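Local coordinates for GH26C (Muricauda sp. MAR_2010_75, PDB 6Q78), which probably hydrolyses beta-1,4-mannosidic linkages in mannans, as a family 26 glycoside hydrolase classed with the endo-beta-mannanases, at residues H159-E162 with H168-T171; P224-D229 with F233-S238. One frame throughout, in Å; residues are numbered along the deposited sequence.

Contact 1: H159-E162 with H168-T171. With TRS (2-amino-2-hydroxymethyl-propane-1,3-diol), chain C.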
loop_
_atom_site.group_PDB
_atom_site.type_symbol
_atom_site.label_atom_id
_atom_site.label_comp_id
_atom_site.label_asym_id
_atom_site.label_seq_id
_atom_site.Cartn_x
_atom_site.Cartn_y
_atom_site.Cartn_z
ATOM N N HIS A 159 7.003 -0.748 -8.035
ATOM C CA HIS A 159 8.459 -0.712 -8.130
ATOM C C HIS A 159 8.794 -0.533 -9.606
ATOM O O HIS A 159 9.025 -1.488 -10.369
ATOM C CB HIS A 159 9.089 -1.949 -7.506
ATOM C CG HIS A 159 9.073 -1.934 -6.009
ATOM N ND1 HIS A 159 7.981 -2.357 -5.277
ATOM C CD2 HIS A 159 10.022 -1.573 -5.104
ATOM C CE1 HIS A 159 8.249 -2.230 -3.984
ATOM N NE2 HIS A 159 9.471 -1.738 -3.852
ATOM N N PHE A 160 8.768 0.744 -10.013
ATOM C CA PHE A 160 8.866 1.175 -11.412
ATOM C C PHE A 160 10.334 1.283 -11.807
ATOM O O PHE A 160 11.072 2.108 -11.273
ATOM C CB PHE A 160 8.121 2.514 -11.485
ATOM C CG PHE A 160 8.118 3.207 -12.851
ATOM C CD1 PHE A 160 8.279 2.503 -14.027
ATOM C CD2 PHE A 160 7.885 4.574 -12.917
ATOM C CE1 PHE A 160 8.239 3.175 -15.261
ATOM C CE2 PHE A 160 7.891 5.242 -14.126
ATOM C CZ PHE A 160 8.075 4.548 -15.297
ATOM N N ARG A 161 10.774 0.397 -12.690
ATOM C CA ARG A 161 12.163 0.446 -13.137
ATOM C C ARG A 161 12.404 1.737 -13.905
ATOM O O ARG A 161 11.562 2.191 -14.682
ATOM C CB ARG A 161 12.506 -0.797 -13.974
ATOM C CG ARG A 161 12.443 -2.061 -13.125
ATOM C CD ARG A 161 12.617 -3.332 -13.939
ATOM N NE ARG A 161 12.101 -4.460 -13.176
ATOM C CZ ARG A 161 12.779 -5.149 -12.273
ATOM N NH1 ARG A 161 14.040 -4.848 -11.999
ATOM N NH2 ARG A 161 12.158 -6.144 -11.615
ATOM N N GLU A 162 13.576 2.320 -13.699
ATOM C CA GLU A 162 13.846 3.646 -14.207
ATOM C C GLU A 162 13.798 3.640 -15.735
ATOM O O GLU A 162 14.090 2.621 -16.373
ATOM C CB GLU A 162 15.201 4.146 -13.687
ATOM C CG GLU A 162 16.456 3.418 -14.258
ATOM C CD GLU A 162 16.787 3.852 -15.664
ATOM O OE1 GLU A 162 17.351 3.021 -16.450
ATOM O OE2 GLU A 162 16.507 5.031 -15.981
ATOM N N HIS A 168 16.299 -1.276 -13.451
ATOM C CA HIS A 168 16.493 -1.145 -12.006
ATOM C C HIS A 168 15.621 -0.040 -11.442
ATOM O O HIS A 168 15.455 1.016 -12.065
ATOM C CB HIS A 168 17.970 -0.819 -11.693
ATOM C CG HIS A 168 18.925 -1.861 -12.187
ATOM N ND1 HIS A 168 18.965 -3.144 -11.676
ATOM C CD2 HIS A 168 19.858 -1.813 -13.168
ATOM C CE1 HIS A 168 19.893 -3.838 -12.316
ATOM N NE2 HIS A 168 20.446 -3.055 -13.224
ATOM N N PHE A 169 15.062 -0.289 -10.261
ATOM C CA PHE A 169 14.454 0.783 -9.490
ATOM C C PHE A 169 15.273 1.198 -8.277
ATOM O O PHE A 169 15.099 2.324 -7.799
ATOM C CB PHE A 169 13.023 0.423 -9.017
ATOM C CG PHE A 169 12.865 -0.973 -8.518
ATOM C CD1 PHE A 169 13.219 -1.286 -7.230
ATOM C CD2 PHE A 169 12.378 -1.961 -9.341
ATOM C CE1 PHE A 169 13.113 -2.573 -6.774
ATOM C CE2 PHE A 169 12.268 -3.256 -8.897
ATOM C CZ PHE A 169 12.649 -3.562 -7.622
ATOM N N TYR A 170 16.192 0.353 -7.794
ATOM C CA TYR A 170 17.039 0.714 -6.660
ATOM C C TYR A 170 18.212 1.552 -7.158
ATOM O O TYR A 170 18.916 1.162 -8.105
ATOM C CB TYR A 170 17.574 -0.547 -5.975
ATOM C CG TYR A 170 16.572 -1.261 -5.091
ATOM C CD1 TYR A 170 15.732 -0.544 -4.248
ATOM C CD2 TYR A 170 16.438 -2.648 -5.132
ATOM C CE1 TYR A 170 14.799 -1.174 -3.439
ATOM C CE2 TYR A 170 15.500 -3.293 -4.302
ATOM C CZ TYR A 170 14.702 -2.542 -3.462
ATOM O OH TYR A 170 13.754 -3.173 -2.651
ATOM N N THR A 171 18.392 2.732 -6.552
ATOM C CA THR A 171 19.430 3.641 -7.024
ATOM C C THR A 171 20.828 3.035 -6.918
ATOM O O THR A 171 21.705 3.421 -7.683
ATOM C CB THR A 171 19.366 4.942 -6.246
ATOM O OG1 THR A 171 19.421 4.640 -4.848
ATOM C CG2 THR A 171 18.063 5.647 -6.561
HETATM C C TRS C . 10.176 -2.179 0.300
HETATM C C1 TRS C . 8.904 -2.509 -0.454
HETATM C C2 TRS C . 11.075 -1.373 -0.634
HETATM C C3 TRS C . 10.820 -3.499 0.767
HETATM N N TRS C . 9.839 -1.382 1.489
HETATM O O1 TRS C . 8.247 -1.300 -0.828
HETATM O O2 TRS C . 11.397 -2.146 -1.793
HETATM O O3 TRS C . 11.971 -3.287 1.562
HETATM O O HOH W 1 16.760 -5.613 -11.117
HETATM O O HOH W 2 17.665 0.616 -15.420
#

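Contact 2: P224-D229 with F233-S238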
loop_
_atom_site.group_PDB
_atom_site.type_symbol
_atom_site.label_atom_id
_atom_site.label_comp_id
_atom_site.label_asym_id
_atom_site.label_seq_id
_atom_site.Cartn_x
_atom_site.Cartn_y
_atom_site.Cartn_z
ATOM N N PRO A 224 1.796 5.097 -5.447
ATOM C CA PRO A 224 3.000 5.212 -6.282
ATOM C C PRO A 224 4.078 6.057 -5.612
ATOM O O PRO A 224 3.806 6.868 -4.709
ATOM C CB PRO A 224 2.488 5.970 -7.512
ATOM C CG PRO A 224 1.413 6.886 -6.915
ATOM C CD PRO A 224 0.719 6.024 -5.847
ATOM N N PHE A 225 5.319 5.855 -6.083
ATOM C CA PHE A 225 6.446 6.733 -5.696
ATOM C C PHE A 225 6.571 6.821 -4.180
ATOM O O PHE A 225 6.769 7.885 -3.587
ATOM C CB PHE A 225 6.355 8.112 -6.396
ATOM C CG PHE A 225 6.181 7.981 -7.890
ATOM C CD1 PHE A 225 7.214 7.426 -8.639
ATOM C CD2 PHE A 225 5.002 8.354 -8.528
ATOM C CE1 PHE A 225 7.071 7.240 -10.006
ATOM C CE2 PHE A 225 4.846 8.186 -9.894
ATOM C CZ PHE A 225 5.900 7.638 -10.632
ATOM N N HIS A 226 6.496 5.648 -3.555
ATOM C CA HIS A 226 6.519 5.573 -2.096
ATOM C C HIS A 226 7.940 5.685 -1.528
ATOM O O HIS A 226 8.958 5.494 -2.214
ATOM C CB HIS A 226 5.876 4.246 -1.637
ATOM C CG HIS A 226 6.633 3.019 -2.063
ATOM N ND1 HIS A 226 6.926 2.750 -3.390
ATOM C CD2 HIS A 226 7.140 1.980 -1.346
ATOM C CE1 HIS A 226 7.587 1.614 -3.467
ATOM N NE2 HIS A 226 7.722 1.114 -2.246
ATOM N N GLU A 227 8.005 5.983 -0.237
ATOM C CA GLU A 227 9.299 6.049 0.452
ATOM C C GLU A 227 10.232 7.049 -0.198
ATOM O O GLU A 227 11.466 6.881 -0.168
ATOM C CB GLU A 227 9.962 4.657 0.577
ATOM C CG GLU A 227 9.058 3.684 1.382
ATOM C CD GLU A 227 9.559 2.264 1.434
ATOM O OE1 GLU A 227 10.659 1.965 0.973
ATOM O OE2 GLU A 227 8.790 1.400 1.941
ATOM N N PHE A 228 9.656 8.141 -0.705
ATOM C CA PHE A 228 10.383 9.165 -1.444
ATOM C C PHE A 228 11.249 10.044 -0.545
ATOM O O PHE A 228 12.009 10.881 -1.076
ATOM C CB PHE A 228 9.327 10.060 -2.116
ATOM C CG PHE A 228 8.358 10.683 -1.123
ATOM C CD1 PHE A 228 8.722 11.819 -0.411
ATOM C CD2 PHE A 228 7.126 10.113 -0.872
ATOM C CE1 PHE A 228 7.851 12.361 0.522
ATOM C CE2 PHE A 228 6.237 10.666 0.057
ATOM C CZ PHE A 228 6.622 11.790 0.757
ATOM N N ASP A 229 11.150 9.887 0.777
ATOM C CA ASP A 229 12.035 10.588 1.710
ATOM C C ASP A 229 13.358 9.871 1.907
ATOM O O ASP A 229 14.300 10.480 2.440
ATOM C CB ASP A 229 11.315 10.870 3.046
ATOM C CG ASP A 229 10.659 9.618 3.659
ATOM O OD1 ASP A 229 10.435 8.636 2.924
ATOM O OD2 ASP A 229 10.366 9.646 4.883
ATOM N N PHE A 233 15.249 4.761 -3.883
ATOM C CA PHE A 233 14.539 4.790 -5.164
ATOM C C PHE A 233 14.870 6.080 -5.903
ATOM O O PHE A 233 15.209 7.103 -5.283
ATOM C CB PHE A 233 12.998 4.785 -4.943
ATOM C CG PHE A 233 12.458 3.533 -4.300
ATOM C CD1 PHE A 233 12.843 2.284 -4.763
ATOM C CD2 PHE A 233 11.571 3.614 -3.234
ATOM C CE1 PHE A 233 12.333 1.128 -4.210
ATOM C CE2 PHE A 233 11.059 2.456 -2.669
ATOM C CZ PHE A 233 11.444 1.209 -3.149
ATOM N N TRP A 234 14.731 6.050 -7.239
ATOM C CA TRP A 234 15.118 7.198 -8.064
ATOM C C TRP A 234 14.131 8.360 -7.963
ATOM O O TRP A 234 14.464 9.478 -8.383
ATOM C CB TRP A 234 15.362 6.748 -9.514
ATOM C CG TRP A 234 14.261 5.974 -10.137
ATOM C CD1 TRP A 234 14.140 4.597 -10.183
ATOM C CD2 TRP A 234 13.084 6.492 -10.799
ATOM N NE1 TRP A 234 12.984 4.243 -10.844
ATOM C CE2 TRP A 234 12.309 5.380 -11.215
ATOM C CE3 TRP A 234 12.598 7.781 -11.035
ATOM C CZ2 TRP A 234 11.096 5.505 -11.902
ATOM C CZ3 TRP A 234 11.381 7.921 -11.710
ATOM C CH2 TRP A 234 10.627 6.772 -12.129
ATOM N N TRP A 235 12.946 8.138 -7.392
ATOM C CA TRP A 235 12.042 9.227 -7.064
ATOM C C TRP A 235 12.325 9.811 -5.677
ATOM O O TRP A 235 11.527 10.608 -5.185
ATOM C CB TRP A 235 10.584 8.768 -7.197
ATOM C CG TRP A 235 10.271 7.516 -6.454
ATOM C CD1 TRP A 235 9.876 7.406 -5.127
ATOM C CD2 TRP A 235 10.239 6.178 -6.981
ATOM N NE1 TRP A 235 9.656 6.074 -4.804
ATOM C CE2 TRP A 235 9.832 5.307 -5.926
ATOM C CE3 TRP A 235 10.505 5.635 -8.240
ATOM C CZ2 TRP A 235 9.722 3.914 -6.090
ATOM C CZ3 TRP A 235 10.398 4.252 -8.416
ATOM C CH2 TRP A 235 10.006 3.394 -7.339
ATOM N N GLY A 236 13.441 9.436 -5.060
ATOM C CA GLY A 236 13.800 9.916 -3.738
ATOM C C GLY A 236 14.291 11.355 -3.705
ATOM O O GLY A 236 14.583 12.002 -4.708
ATOM N N GLN A 237 14.382 11.873 -2.483
ATOM C CA GLN A 237 14.469 13.318 -2.290
ATOM C C GLN A 237 15.788 13.913 -2.748
ATOM O O GLN A 237 15.832 15.122 -3.008
ATOM C CB GLN A 237 14.194 13.669 -0.828
ATOM C CG GLN A 237 15.105 13.022 0.166
ATOM C CD GLN A 237 16.253 13.956 0.586
ATOM O OE1 GLN A 237 16.111 15.178 0.566
ATOM N NE2 GLN A 237 17.395 13.375 0.951
ATOM N N SER A 238 16.866 13.122 -2.816
ATOM C CA SER A 238 18.152 13.629 -3.271
ATOM C C SER A 238 18.189 13.829 -4.773
ATOM O O SER A 238 19.112 14.491 -5.277
ATOM C CB SER A 238 19.267 12.637 -2.919
ATOM O OG SER A 238 19.281 12.349 -1.535
HETATM O O HOH W 3 13.679 6.337 -1.936
HETATM O O HOH W 4 11.183 12.746 -3.342
HETATM O O HOH W 5 17.264 10.270 2.160
#

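Contact 1: H159-E162 with H168-T171
His159 lies across the ring of Phe169, and its side chain can be followed outward from that ring to the bound Tris. CB sits almost over the ring centre, His159 CB to the Phe169 centroid being 3.7 Å, a CH-pi contact. Beyond CG the imidazole turns an edge to the same ring: His159 CD2 is 3.7 Å from Phe169 CE1, with the planes at 60° in an edge-to-face pair. ND1 is hydrogen-bonded to Asp116. CE1 faces Tris O1 and Tris C1, the latter in plane at the ring edge. At the tip, His159 NE2 is hydrogen-bonded to Tris O2 at 2.8 Å, and Tyr170 OH grips the same hydroxyl, 2.7 Å from Tris O2. Phe169 reaches this position with CG between its backbone N and carbonyl carbon (chi1 42°), while its CB lies 3.4 Å from Phe160 O. Arg161 comes in from another direction. Its CG meets the ring edge, 3.8 Å from Phe169 CD2, and the chain, extended from CG to NE, brings one guanidinium face against Phe169 CE2, the two planes 52° apart; NH1 is bonded to Glu167 O. With an alanine at Phe169, the face under His159 CB is lost, which is likely to open a gap beside the imidazole, let it turn more freely and take the ring edge (CE2) from the guanidinium face. Farther along, the backbones are tied by a nearly straight hydrogen bond from Glu162 N to His168 O, 2.8 Å long. A water links Glu162 OE1 to His168 N, while Phe164 N and Glu165 N bind the same carboxylate. The result is a loop after barrel strand 153-157 drawn together by these contacts, the kind that lines the active-site cleft of a TIM-barrel glycoside hydrolase; the Tris, probably from crystallisation, may mark where sugar hydroxyls bind.

Contact 2: P224-D229 with F233-S238
The loop that follows barrel strand 220-223 folds back on itself here, packing Phe225 and His226, the latter the first residue of a His-Glu pair, against Trp235 in a type I turn from Phe233 to Gly236. The Trp235 indole is sandwiched: Phe233 CB lies over one face, and on the opposite face Phe225 CA stands 3.5 Å from the centroid of the five-membered ring. The Phe225 ring then presents its edge to that face, Phe225 CD1 to Trp235 CD2 being 3.7 Å, with the planes at 78°, a T-shaped pair. In the plane of the indole, Trp235 NE1 donates to His226 O at 2.7 Å, a nearly straight bond (167°). Phe233 comes over one face of the imidazole, its CE2 3.6 Å from His226 NE2, the rings meeting obliquely. The turn closes through Gly236 N to Phe233 O, 2.9 Å. Water 3 joins Glu227 O to Phe233 N, and water 4 joins Phe228 O to Trp235 O. Tris is hydrogen-bonded to His226 NE2 and Glu227 OE2, while Glu227 OE1 is bound by Trp232 NE1. Chemically, then, the Trp235 indole N-H satisfies the His226 carbonyl within a buried aromatic cluster, which probably helps to hold the backbone that carries His226 and Glu227 into the pocket.

In the fold
Contact 1 closes before contact 2 opens along the chain, and their centres are 10 Å apart on the same side of the chain's centre. Each lies in a loop that follows a strand of the parallel barrel sheet, contact 1 after 153-157 and contact 2 after its neighbour 220-223. The loops join directly: Trp234 NE1 probably donates to Phe160 O at 2.9 Å, Thr171 packs on the Phe233-Trp234 backbone, and His159 meets the rings of His226 and Phe233. Helix 176-186 touches both contacts. Together they form part of one pocket, where Tris binds His159, Tyr170, His226, Glu227 and Glu335, consistent with the glycoside hydrolase active site.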